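Local coordinates for protein proline dehydrogenase (Bradyrhizobium japonicum USDA 110, PDB 3HAZ) that probably oxidises proline to glutamate in two steps, pairing an FAD-dependent proline dehydrogenase with an NAD-dependent aldehyde dehydrogenase in one chain, at residues V652-S657 with P726-V731; N678-K683 with S707-V712. All coordinates share one frame; numbering follows the deposited sequence.

Overall arrangement
Both contacts are buried parallel strand pairings in one sheet of the aldehyde dehydrogenase part, their centres about 9 Å apart. Strands 641-656 and 679-683 are neighbours in that sheet, so 652-657 is flanked by 726-731 in contact 1 and by 678-683 of contact 2; the latter is nested within the chain loop that contact 1 closes. Both have aliphatic packing. Contact 1 pairs briefly, where a loop enters its strand, and adds a glycine under an aromatic ring and a bridging water; contact 2 adds four regular backbone hydrogen bonds. Both reach the adenosine ribose of NAD, contact 1 through a backbone carbonyl and contact 2 through a lysine amine.

Contact 1 (V652-S657 with P726-V731); sequences VFVAIS and PDIAGV. With NAD (nicotinamide-adenine-dinucleotide), chain D.
The parallel part of the mixed sheet in the Rossmann-type NAD-binding domain, in the aldehyde dehydrogenase part of the chain, joins V652-S657 to P726-V731 where the second segment enters strand 730-734. Two nearly straight backbone bonds tie them: A729 N donates to V652 O at 2.8 Å, and V654 N to G730 O at 3.0 Å. At the loop end a water accepts from V652 N and donates to D727 O, bridging the backbones ahead of the strand pairing.

Glycine suits position 730 because the F653 ring lies over it. G730 CA stands over the ring face, displaced toward the rim, in a CH-pi contact 4.0 Å from the centroid. The ring sits where a side chain would start, and the backbone angles of G730 are themselves those of glycine.

The other side of the sheet is aliphatic. V654 CG2 meets I728 CG2 at 3.6 Å and also touches I728 CD1, the two side chains crossing at a slant. With V654 CG1 anti to the backbone N (chi1 174°), CG2 lies beside that N and reaches I728. V731 CG2 packs on V654 CB, while L747 of helix 737-749 touches both I728 and V731. Beyond the pairing, I656 CD1 approaches adenine N3A at 3.6 Å, and the adenosine ribose hydroxyl O3B of NAD donates a 2.8 Å hydrogen bond to S657 O.

Contact 2 (N678-K683 with S707-V712); sequences NSVVAK and SALYLV. With NAD (nicotinamide-adenine-dinucleotide), chain D.
Backbone hydrogen bonds join N678-K683 to S707-V712 in parallel register, with V680 beside L709, V681 beside Y710 and A682 beside L711. V680 and A682 use both their N-H and their C=O toward the second segment. V680 N donates to A708 O at 2.7 Å and V680 O accepts from Y710 N at 2.9 Å; A682 N then donates to Y710 O at 2.8 Å, and A682 O accepts from V712 N at 2.9 Å. The bond to Y710 O is the straightest at its acceptor, with a C=O...N angle of 174°. V681 turns its backbone the other way, bonding to F653 and A655, so strand 679-683 is held from both neighbours.

Apolar packing fills both faces. On one, V680 CB meets L709 CD1 at 4.0 Å and A682 CB lies near L711 CD1; the small alanine suits the place where F666 of helix 664-675 packs against A682 and L711. On the other face, V681 CG1 touches V712 CG2 at 3.8 Å, the two side chains crossing at an angle, and helix 549-567 covers V681, Y710 and V712. Beta-branched valines suit such extended backbone.

Polar side chains work at the two ends. S679 OG is hydrogen-bonded to A559 O. K683 sends its amine to the adenosine ribose, its chain bending from chi2 onward, most sharply at chi3 (81°) and chi4 (85°), so that NZ donates to NAD O2B at 2.8 Å and weakly to O3B. G714 O also accepts from NZ, helping to fix the amine beside the diol.

Helix 689-702 connects the two strands, making this a beta-alpha-beta crossover of the Rossmann-type fold, with the ribose-binding lysine at the C-terminal end of its first strand.

Contact 1 (V652-S657 with P726-V731)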
ATOM      1  N   VAL A 652      29.220 -28.534 -22.022  1.00 24.20           N
ATOM      2  CA  VAL A 652      30.163 -27.736 -22.793  1.00 24.57           C
ATOM      3  C   VAL A 652      29.499 -27.136 -24.023  1.00 24.04           C
ATOM      4  O   VAL A 652      29.034 -27.858 -24.903  1.00 22.12           O
ATOM      5  CB  VAL A 652      31.361 -28.567 -23.300  1.00 29.28           C
ATOM      6  CG1 VAL A 652      32.211 -27.722 -24.235  1.00 27.72           C
ATOM      7  CG2 VAL A 652      32.194 -29.090 -22.141  1.00 23.99           C
ATOM      8  N   PHE A 653      29.467 -25.813 -24.093  1.00 22.73           N
ATOM      9  CA  PHE A 653      28.989 -25.160 -25.302  1.00 17.77           C
ATOM     10  C   PHE A 653      30.141 -24.826 -26.228  1.00 23.42           C
ATOM     11  O   PHE A 653      31.209 -24.387 -25.789  1.00 27.68           O
ATOM     12  CB  PHE A 653      28.194 -23.894 -24.976  1.00 19.83           C
ATOM     13  CG  PHE A 653      26.707 -24.064 -25.108  1.00 21.20           C
ATOM     14  CD1 PHE A 653      26.055 -23.678 -26.275  1.00 20.18           C
ATOM     15  CD2 PHE A 653      25.960 -24.605 -24.077  1.00 20.29           C
ATOM     16  CE1 PHE A 653      24.683 -23.833 -26.402  1.00 22.27           C
ATOM     17  CE2 PHE A 653      24.584 -24.757 -24.196  1.00 21.59           C
ATOM     18  CZ  PHE A 653      23.947 -24.367 -25.360  1.00 24.43           C
ATOM     19  N   VAL A 654      29.912 -25.069 -27.510  1.00 21.34           N
ATOM     20  CA  VAL A 654      30.795 -24.600 -28.567  1.00 27.31           C
ATOM     21  C   VAL A 654      30.236 -23.282 -29.092  1.00 29.89           C
ATOM     22  O   VAL A 654      29.084 -23.220 -29.512  1.00 30.23           O
ATOM     23  CB  VAL A 654      30.862 -25.626 -29.712  1.00 22.56           C
ATOM     24  CG1 VAL A 654      31.671 -25.089 -30.889  1.00 21.50           C
ATOM     25  CG2 VAL A 654      31.437 -26.937 -29.201  1.00 18.14           C
ATOM     26  N   ALA A 655      31.043 -22.224 -29.036  1.00 26.46           N
ATOM     27  CA  ALA A 655      30.640 -20.920 -29.546  1.00 23.92           C
ATOM     28  C   ALA A 655      31.427 -20.580 -30.802  1.00 31.36           C
ATOM     29  O   ALA A 655      32.660 -20.569 -30.790  1.00 31.75           O
ATOM     30  CB  ALA A 655      30.838 -19.846 -28.490  1.00 24.19           C
ATOM     31  N   ILE A 656      30.711 -20.308 -31.888  1.00 24.83           N
ATOM     32  CA  ILE A 656      31.340 -19.987 -33.162  1.00 30.14           C
ATOM     33  C   ILE A 656      30.841 -18.623 -33.635  1.00 32.54           C
ATOM     34  O   ILE A 656      29.639 -18.409 -33.752  1.00 28.66           O
ATOM     35  CB  ILE A 656      31.025 -21.059 -34.220  1.00 28.76           C
ATOM     36  CG1 ILE A 656      31.630 -22.406 -33.815  1.00 31.27           C
ATOM     37  CG2 ILE A 656      31.529 -20.623 -35.582  1.00 37.35           C
ATOM     38  CD1 ILE A 656      31.156 -23.566 -34.656  1.00 30.32           C
ATOM     39  N   SER A 657      31.768 -17.710 -33.905  1.00 30.72           N
ATOM     40  CA  SER A 657      31.419 -16.319 -34.167  1.00 32.40           C
ATOM     41  C   SER A 657      31.971 -15.813 -35.501  1.00 31.92           C
ATOM     42  O   SER A 657      32.930 -16.380 -36.027  1.00 32.98           O
ATOM     43  CB  SER A 657      31.936 -15.442 -33.023  1.00 35.37           C
ATOM     44  OG  SER A 657      33.311 -15.691 -32.784  1.00 27.63           O
ATOM     45  N   PRO A 726      31.600 -35.637 -29.752  1.00 37.51           N
ATOM     46  CA  PRO A 726      30.488 -36.335 -29.090  1.00 39.92           C
ATOM     47  C   PRO A 726      30.121 -35.805 -27.700  1.00 34.57           C
ATOM     48  O   PRO A 726      28.999 -36.042 -27.244  1.00 31.05           O
ATOM     49  CB  PRO A 726      31.013 -37.779 -28.972  1.00 44.97           C
ATOM     50  CG  PRO A 726      32.509 -37.639 -29.059  1.00 45.36           C
ATOM     51  CD  PRO A 726      32.682 -36.575 -30.099  1.00 38.40           C
ATOM     52  N   ASP A 727      31.041 -35.111 -27.037  1.00 28.86           N
ATOM     53  CA  ASP A 727      30.819 -34.693 -25.653  1.00 28.76           C
ATOM     54  C   ASP A 727      30.251 -33.284 -25.467  1.00 29.69           C
ATOM     55  O   ASP A 727      30.062 -32.838 -24.335  1.00 37.08           O
ATOM     56  CB  ASP A 727      32.113 -34.802 -24.845  1.00 34.33           C
ATOM     57  CG  ASP A 727      32.565 -36.233 -24.659  1.00 41.15           C
ATOM     58  OD1 ASP A 727      31.738 -37.154 -24.855  1.00 37.56           O
ATOM     59  OD2 ASP A 727      33.751 -36.425 -24.315  1.00 36.64           O
ATOM     60  N   ILE A 728      29.977 -32.577 -26.550  1.00 31.64           N
ATOM     61  CA  ILE A 728      29.480 -31.209 -26.398  1.00 26.53           C
ATOM     62  C   ILE A 728      27.972 -31.175 -26.131  1.00 34.04           C
ATOM     63  O   ILE A 728      27.239 -32.056 -26.582  1.00 37.20           O
ATOM     64  CB  ILE A 728      29.851 -30.335 -27.596  1.00 27.72           C
ATOM     65  CG1 ILE A 728      29.208 -30.882 -28.871  1.00 29.04           C
ATOM     66  CG2 ILE A 728      31.374 -30.257 -27.731  1.00 26.25           C
ATOM     67  CD1 ILE A 728      28.852 -29.817 -29.878  1.00 30.66           C
ATOM     68  N   ALA A 729      27.522 -30.156 -25.399  1.00 27.00           N
ATOM     69  CA  ALA A 729      26.139 -30.075 -24.939  1.00 28.33           C
ATOM     70  C   ALA A 729      25.288 -29.091 -25.749  1.00 33.94           C
ATOM     71  O   ALA A 729      24.089 -28.939 -25.508  1.00 30.07           O
ATOM     72  CB  ALA A 729      26.100 -29.697 -23.467  1.00 23.24           C
ATOM     73  N   GLY A 730      25.907 -28.414 -26.701  1.00 28.47           N
ATOM     74  CA  GLY A 730      25.179 -27.456 -27.507  1.00 23.50           C
ATOM     75  C   GLY A 730      26.097 -26.548 -28.289  1.00 27.75           C
ATOM     76  O   GLY A 730      27.305 -26.475 -28.021  1.00 26.59           O
ATOM     77  N   VAL A 731      25.512 -25.856 -29.262  1.00 25.61           N
ATOM     78  CA  VAL A 731      26.253 -24.980 -30.152  1.00 17.78           C
ATOM     79  C   VAL A 731      25.530 -23.641 -30.334  1.00 24.31           C
ATOM     80  O   VAL A 731      24.340 -23.593 -30.657  1.00 23.10           O
ATOM     81  CB  VAL A 731      26.472 -25.644 -31.524  1.00 23.64           C
ATOM     82  CG1 VAL A 731      27.088 -24.659 -32.514  1.00 25.04           C
ATOM     83  CG2 VAL A 731      27.348 -26.894 -31.379  1.00 26.68           C
TER
HETATM   84  PA  NAD D2003      30.525 -17.948 -42.063  0.55 28.07           P
HETATM   85  O1A NAD D2003      29.302 -19.023 -42.271  0.55 22.47           O
HETATM   86  O2A NAD D2003      31.306 -17.837 -43.306  0.55 33.15           O
HETATM   87  O5B NAD D2003      31.489 -18.523 -40.828  0.55 37.48           O
HETATM   88  C5B NAD D2003      31.384 -17.932 -39.539  0.55 36.36           C
HETATM   89  C4B NAD D2003      32.015 -18.824 -38.460  0.55 35.10           C
HETATM   90  O4B NAD D2003      31.741 -20.271 -38.600  0.55 35.05           O
HETATM   91  C3B NAD D2003      33.597 -18.795 -38.399  0.55 23.68           C
HETATM   92  O3B NAD D2003      34.245 -18.596 -37.180  0.55 29.06           O
HETATM   93  C2B NAD D2003      33.951 -19.989 -39.281  0.55 31.06           C
HETATM   94  O2B NAD D2003      35.299 -20.371 -39.442  0.55 31.57           O
HETATM   95  C1B NAD D2003      32.970 -20.966 -38.796  0.55 34.41           C
HETATM   96  N9A NAD D2003      32.781 -22.064 -39.755  0.55 37.28           N
HETATM   97  C8A NAD D2003      32.969 -22.030 -41.099  0.55 37.20           C
HETATM   98  N7A NAD D2003      32.658 -23.321 -41.618  0.55 37.31           N
HETATM   99  C5A NAD D2003      32.271 -24.144 -40.535  0.55 39.31           C
HETATM  100  C6A NAD D2003      31.872 -25.474 -40.472  0.55 36.32           C
HETATM  101  N6A NAD D2003      31.801 -26.264 -41.691  0.55 33.86           N
HETATM  102  N1A NAD D2003      31.547 -26.032 -39.278  0.55 37.26           N
HETATM  103  C2A NAD D2003      31.616 -25.275 -38.120  0.55 37.56           C
HETATM  104  N3A NAD D2003      32.009 -23.966 -38.180  0.55 37.47           N
HETATM  105  C4A NAD D2003      32.338 -23.399 -39.392  0.55 36.06           C
HETATM  106  O3  NAD D2003      29.925 -16.456 -41.583  0.55 43.06           O
HETATM  107  PN  NAD D2003      30.900 -15.101 -41.690  0.55 40.60           P
HETATM  108  O1N NAD D2003      31.551 -15.018 -43.221  0.55 53.52           O
HETATM  109  O2N NAD D2003      31.966 -15.175 -40.688  0.55 31.14           O
HETATM  110  O5D NAD D2003      29.994 -13.728 -41.413  0.55 40.85           O
HETATM  111  C5D NAD D2003      29.044 -13.304 -42.381  0.55 39.49           C
HETATM  112  C4D NAD D2003      27.655 -13.944 -42.175  0.55 37.60           C
HETATM  113  O4D NAD D2003      27.187 -14.081 -40.764  0.55 30.05           O
HETATM  114  C3D NAD D2003      26.386 -13.383 -42.951  0.55 19.55           C
HETATM  115  O3D NAD D2003      25.658 -14.242 -43.795  0.55 15.19           O
HETATM  116  C2D NAD D2003      25.653 -12.677 -41.789  0.55 29.69           C
HETATM  117  O2D NAD D2003      24.403 -12.045 -41.986  0.55 32.90           O
HETATM  118  C1D NAD D2003      25.845 -13.645 -40.695  0.55 26.77           C
HETATM  119  N1N NAD D2003      25.635 -12.945 -39.420  0.55 26.34           N
HETATM  120  C2N NAD D2003      24.359 -12.964 -38.827  0.55 22.54           C
HETATM  121  C3N NAD D2003      24.139 -12.256 -37.570  0.55 24.47           C
HETATM  122  C7N NAD D2003      22.746 -12.287 -36.916  0.55 17.17           C
HETATM  123  O7N NAD D2003      22.618 -11.900 -35.810  0.55 20.78           O
HETATM  124  N7N NAD D2003      21.634 -12.913 -37.602  0.55 18.34           N
HETATM  125  C4N NAD D2003      25.254 -11.518 -36.928  0.55 34.79           C
HETATM  126  C5N NAD D2003      26.521 -11.503 -37.517  0.55 31.67           C
HETATM  127  C6N NAD D2003      26.750 -12.222 -38.790  0.55 26.83           C
HETATM  128  O   HOH W   1      29.021 -31.373 -22.402  1.00 26.88           O

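Contact 2 (N678-K683 with S707-V712)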
ATOM      1  N   ASN A 678      27.338 -23.067 -18.219  1.00 23.92           N
ATOM      2  CA  ASN A 678      28.088 -23.929 -19.125  1.00 23.60           C
ATOM      3  C   ASN A 678      29.551 -23.535 -19.188  1.00 27.52           C
ATOM      4  O   ASN A 678      29.891 -22.364 -19.024  1.00 24.66           O
ATOM      5  CB  ASN A 678      27.522 -23.818 -20.536  1.00 22.91           C
ATOM      6  CG  ASN A 678      26.051 -24.127 -20.597  1.00 28.05           C
ATOM      7  OD1 ASN A 678      25.660 -25.291 -20.578  1.00 24.08           O
ATOM      8  ND2 ASN A 678      25.219 -23.083 -20.692  1.00 22.21           N
ATOM      9  N   SER A 679      30.421 -24.509 -19.435  1.00 30.07           N
ATOM     10  CA  SER A 679      31.776 -24.180 -19.853  1.00 28.80           C
ATOM     11  C   SER A 679      31.732 -23.953 -21.362  1.00 26.92           C
ATOM     12  O   SER A 679      30.774 -24.359 -22.031  1.00 27.49           O
ATOM     13  CB  SER A 679      32.766 -25.288 -19.476  1.00 28.28           C
ATOM     14  OG  SER A 679      32.413 -26.517 -20.078  1.00 25.99           O
ATOM     15  N   VAL A 680      32.747 -23.291 -21.901  1.00 22.11           N
ATOM     16  CA  VAL A 680      32.717 -22.919 -23.305  1.00 24.70           C
ATOM     17  C   VAL A 680      34.037 -23.163 -24.033  1.00 28.26           C
ATOM     18  O   VAL A 680      35.118 -22.877 -23.509  1.00 28.03           O
ATOM     19  CB  VAL A 680      32.318 -21.434 -23.470  1.00 30.36           C
ATOM     20  CG1 VAL A 680      32.232 -21.061 -24.939  1.00 20.64           C
ATOM     21  CG2 VAL A 680      30.996 -21.163 -22.769  1.00 32.62           C
ATOM     22  N   VAL A 681      33.935 -23.716 -25.236  1.00 25.08           N
ATOM     23  CA  VAL A 681      35.035 -23.692 -26.188  1.00 28.20           C
ATOM     24  C   VAL A 681      34.622 -22.766 -27.327  1.00 29.53           C
ATOM     25  O   VAL A 681      33.627 -23.015 -28.014  1.00 29.07           O
ATOM     26  CB  VAL A 681      35.379 -25.097 -26.726  1.00 30.82           C
ATOM     27  CG1 VAL A 681      36.455 -25.003 -27.803  1.00 34.56           C
ATOM     28  CG2 VAL A 681      35.845 -26.005 -25.584  1.00 28.57           C
ATOM     29  N   ALA A 682      35.375 -21.686 -27.507  1.00 28.03           N
ATOM     30  CA  ALA A 682      35.029 -20.656 -28.482  1.00 29.94           C
ATOM     31  C   ALA A 682      35.988 -20.660 -29.665  1.00 33.60           C
ATOM     32  O   ALA A 682      37.208 -20.658 -29.483  1.00 35.23           O
ATOM     33  CB  ALA A 682      35.034 -19.284 -27.814  1.00 24.26           C
ATOM     34  N   LYS A 683      35.437 -20.670 -30.876  1.00 31.37           N
ATOM     35  CA  LYS A 683      36.255 -20.528 -32.078  1.00 35.14           C
ATOM     36  C   LYS A 683      35.838 -19.288 -32.854  1.00 33.06           C
ATOM     37  O   LYS A 683      34.733 -19.229 -33.397  1.00 28.42           O
ATOM     38  CB  LYS A 683      36.169 -21.761 -32.984  1.00 36.96           C
ATOM     39  CG  LYS A 683      37.246 -21.772 -34.072  1.00 44.16           C
ATOM     40  CD  LYS A 683      36.760 -22.399 -35.362  1.00 42.43           C
ATOM     41  CE  LYS A 683      35.942 -21.422 -36.185  1.00 41.89           C
ATOM     42  NZ  LYS A 683      36.782 -20.539 -37.054  1.00 42.74           N
ATOM     43  N   SER A 707      39.417 -23.033 -16.514  1.00 35.22           N
ATOM     44  CA  SER A 707      38.836 -24.335 -16.828  1.00 34.15           C
ATOM     45  C   SER A 707      37.427 -24.237 -17.416  1.00 34.80           C
ATOM     46  O   SER A 707      36.867 -25.240 -17.854  1.00 32.31           O
ATOM     47  CB  SER A 707      38.824 -25.231 -15.586  1.00 32.95           C
ATOM     48  OG  SER A 707      38.186 -24.578 -14.504  1.00 33.94           O
ATOM     49  N   ALA A 708      36.864 -23.031 -17.434  1.00 31.63           N
ATOM     50  CA  ALA A 708      35.504 -22.834 -17.926  1.00 30.71           C
ATOM     51  C   ALA A 708      35.459 -22.263 -19.344  1.00 31.14           C
ATOM     52  O   ALA A 708      34.411 -22.278 -19.988  1.00 29.29           O
ATOM     53  CB  ALA A 708      34.717 -21.936 -16.973  1.00 26.44           C
ATOM     54  N   LEU A 709      36.591 -21.763 -19.830  1.00 31.04           N
ATOM     55  CA  LEU A 709      36.614 -21.056 -21.110  1.00 31.87           C
ATOM     56  C   LEU A 709      37.909 -21.272 -21.888  1.00 31.51           C
ATOM     57  O   LEU A 709      38.984 -20.892 -21.425  1.00 32.11           O
ATOM     58  CB  LEU A 709      36.399 -19.553 -20.883  1.00 27.23           C
ATOM     59  CG  LEU A 709      36.516 -18.643 -22.111  1.00 33.37           C
ATOM     60  CD1 LEU A 709      35.430 -18.960 -23.135  1.00 29.53           C
ATOM     61  CD2 LEU A 709      36.453 -17.175 -21.700  1.00 27.83           C
ATOM     62  N   TYR A 710      37.797 -21.861 -23.077  1.00 31.95           N
ATOM     63  CA  TYR A 710      38.956 -22.095 -23.934  1.00 32.50           C
ATOM     64  C   TYR A 710      38.779 -21.500 -25.325  1.00 38.22           C
ATOM     65  O   TYR A 710      37.712 -21.608 -25.928  1.00 40.28           O
ATOM     66  CB  TYR A 710      39.258 -23.597 -24.047  1.00 29.55           C
ATOM     67  CG  TYR A 710      39.656 -24.222 -22.732  1.00 37.50           C
ATOM     68  CD1 TYR A 710      38.696 -24.568 -21.791  1.00 39.47           C
ATOM     69  CD2 TYR A 710      40.990 -24.455 -22.424  1.00 38.33           C
ATOM     70  CE1 TYR A 710      39.051 -25.136 -20.584  1.00 37.97           C
ATOM     71  CE2 TYR A 710      41.357 -25.022 -21.208  1.00 40.78           C
ATOM     72  CZ  TYR A 710      40.379 -25.359 -20.295  1.00 41.59           C
ATOM     73  OH  TYR A 710      40.722 -25.919 -19.084  1.00 47.78           O
ATOM     74  N   LEU A 711      39.837 -20.877 -25.830  1.00 38.05           N
ATOM     75  CA  LEU A 711      39.838 -20.359 -27.190  1.00 40.17           C
ATOM     76  C   LEU A 711      40.559 -21.324 -28.123  1.00 39.57           C
ATOM     77  O   LEU A 711      41.699 -21.707 -27.868  1.00 37.45           O
ATOM     78  CB  LEU A 711      40.524 -18.998 -27.249  1.00 33.51           C
ATOM     79  CG  LEU A 711      40.358 -18.272 -28.583  1.00 41.23           C
ATOM     80  CD1 LEU A 711      38.961 -17.665 -28.668  1.00 34.40           C
ATOM     81  CD2 LEU A 711      41.426 -17.201 -28.750  1.00 42.73           C
ATOM     82  N   VAL A 712      39.885 -21.718 -29.199  1.00 35.45           N
ATOM     83  CA  VAL A 712      40.500 -22.524 -30.243  1.00 37.83           C
ATOM     84  C   VAL A 712      40.382 -21.787 -31.570  1.00 37.60           C
ATOM     85  O   VAL A 712      39.277 -21.506 -32.029  1.00 31.13           O
ATOM     86  CB  VAL A 712      39.817 -23.893 -30.371  1.00 48.30           C
ATOM     87  CG1 VAL A 712      40.334 -24.630 -31.591  1.00 52.61           C
ATOM     88  CG2 VAL A 712      40.039 -24.717 -29.109  1.00 51.14           C
TER
HETATM   89  PA  NAD D2003      30.525 -17.948 -42.063  0.55 28.07           P
HETATM   90  O1A NAD D2003      29.302 -19.023 -42.271  0.55 22.47           O
HETATM   91  O2A NAD D2003      31.306 -17.837 -43.306  0.55 33.15           O
HETATM   92  O5B NAD D2003      31.489 -18.523 -40.828  0.55 37.48           O
HETATM   93  C5B NAD D2003      31.384 -17.932 -39.539  0.55 36.36           C
HETATM   94  C4B NAD D2003      32.015 -18.824 -38.460  0.55 35.10           C
HETATM   95  O4B NAD D2003      31.741 -20.271 -38.600  0.55 35.05           O
HETATM   96  C3B NAD D2003      33.597 -18.795 -38.399  0.55 23.68           C
HETATM   97  O3B NAD D2003      34.245 -18.596 -37.180  0.55 29.06           O
HETATM   98  C2B NAD D2003      33.951 -19.989 -39.281  0.55 31.06           C
HETATM   99  O2B NAD D2003      35.299 -20.371 -39.442  0.55 31.57           O
HETATM  100  C1B NAD D2003      32.970 -20.966 -38.796  0.55 34.41           C
HETATM  101  N9A NAD D2003      32.781 -22.064 -39.755  0.55 37.28           N
HETATM  102  C8A NAD D2003      32.969 -22.030 -41.099  0.55 37.20           C
HETATM  103  N7A NAD D2003      32.658 -23.321 -41.618  0.55 37.31           N
HETATM  104  C5A NAD D2003      32.271 -24.144 -40.535  0.55 39.31           C
HETATM  105  C6A NAD D2003      31.872 -25.474 -40.472  0.55 36.32           C
HETATM  106  N6A NAD D2003      31.801 -26.264 -41.691  0.55 33.86           N
HETATM  107  N1A NAD D2003      31.547 -26.032 -39.278  0.55 37.26           N
HETATM  108  C2A NAD D2003      31.616 -25.275 -38.120  0.55 37.56           C
HETATM  109  N3A NAD D2003      32.009 -23.966 -38.180  0.55 37.47           N
HETATM  110  C4A NAD D2003      32.338 -23.399 -39.392  0.55 36.06           C
HETATM  111  O3  NAD D2003      29.925 -16.456 -41.583  0.55 43.06           O
HETATM  112  PN  NAD D2003      30.900 -15.101 -41.690  0.55 40.60           P
HETATM  113  O1N NAD D2003      31.551 -15.018 -43.221  0.55 53.52           O
HETATM  114  O2N NAD D2003      31.966 -15.175 -40.688  0.55 31.14           O
HETATM  115  O5D NAD D2003      29.994 -13.728 -41.413  0.55 40.85           O
HETATM  116  C5D NAD D2003      29.044 -13.304 -42.381  0.55 39.49           C
HETATM  117  C4D NAD D2003      27.655 -13.944 -42.175  0.55 37.60           C
HETATM  118  O4D NAD D2003      27.187 -14.081 -40.764  0.55 30.05           O
HETATM  119  C3D NAD D2003      26.386 -13.383 -42.951  0.55 19.55           C
HETATM  120  O3D NAD D2003      25.658 -14.242 -43.795  0.55 15.19           O
HETATM  121  C2D NAD D2003      25.653 -12.677 -41.789  0.55 29.69           C
HETATM  122  O2D NAD D2003      24.403 -12.045 -41.986  0.55 32.90           O
HETATM  123  C1D NAD D2003      25.845 -13.645 -40.695  0.55 26.77           C
HETATM  124  N1N NAD D2003      25.635 -12.945 -39.420  0.55 26.34           N
HETATM  125  C2N NAD D2003      24.359 -12.964 -38.827  0.55 22.54           C
HETATM  126  C3N NAD D2003      24.139 -12.256 -37.570  0.55 24.47           C
HETATM  127  C7N NAD D2003      22.746 -12.287 -36.916  0.55 17.17           C
HETATM  128  O7N NAD D2003      22.618 -11.900 -35.810  0.55 20.78           O
HETATM  129  N7N NAD D2003      21.634 -12.913 -37.602  0.55 18.34           N
HETATM  130  C4N NAD D2003      25.254 -11.518 -36.928  0.55 34.79           C
HETATM  131  C5N NAD D2003      26.521 -11.503 -37.517  0.55 31.67           C
HETATM  132  C6N NAD D2003      26.750 -12.222 -38.790  0.55 26.83           C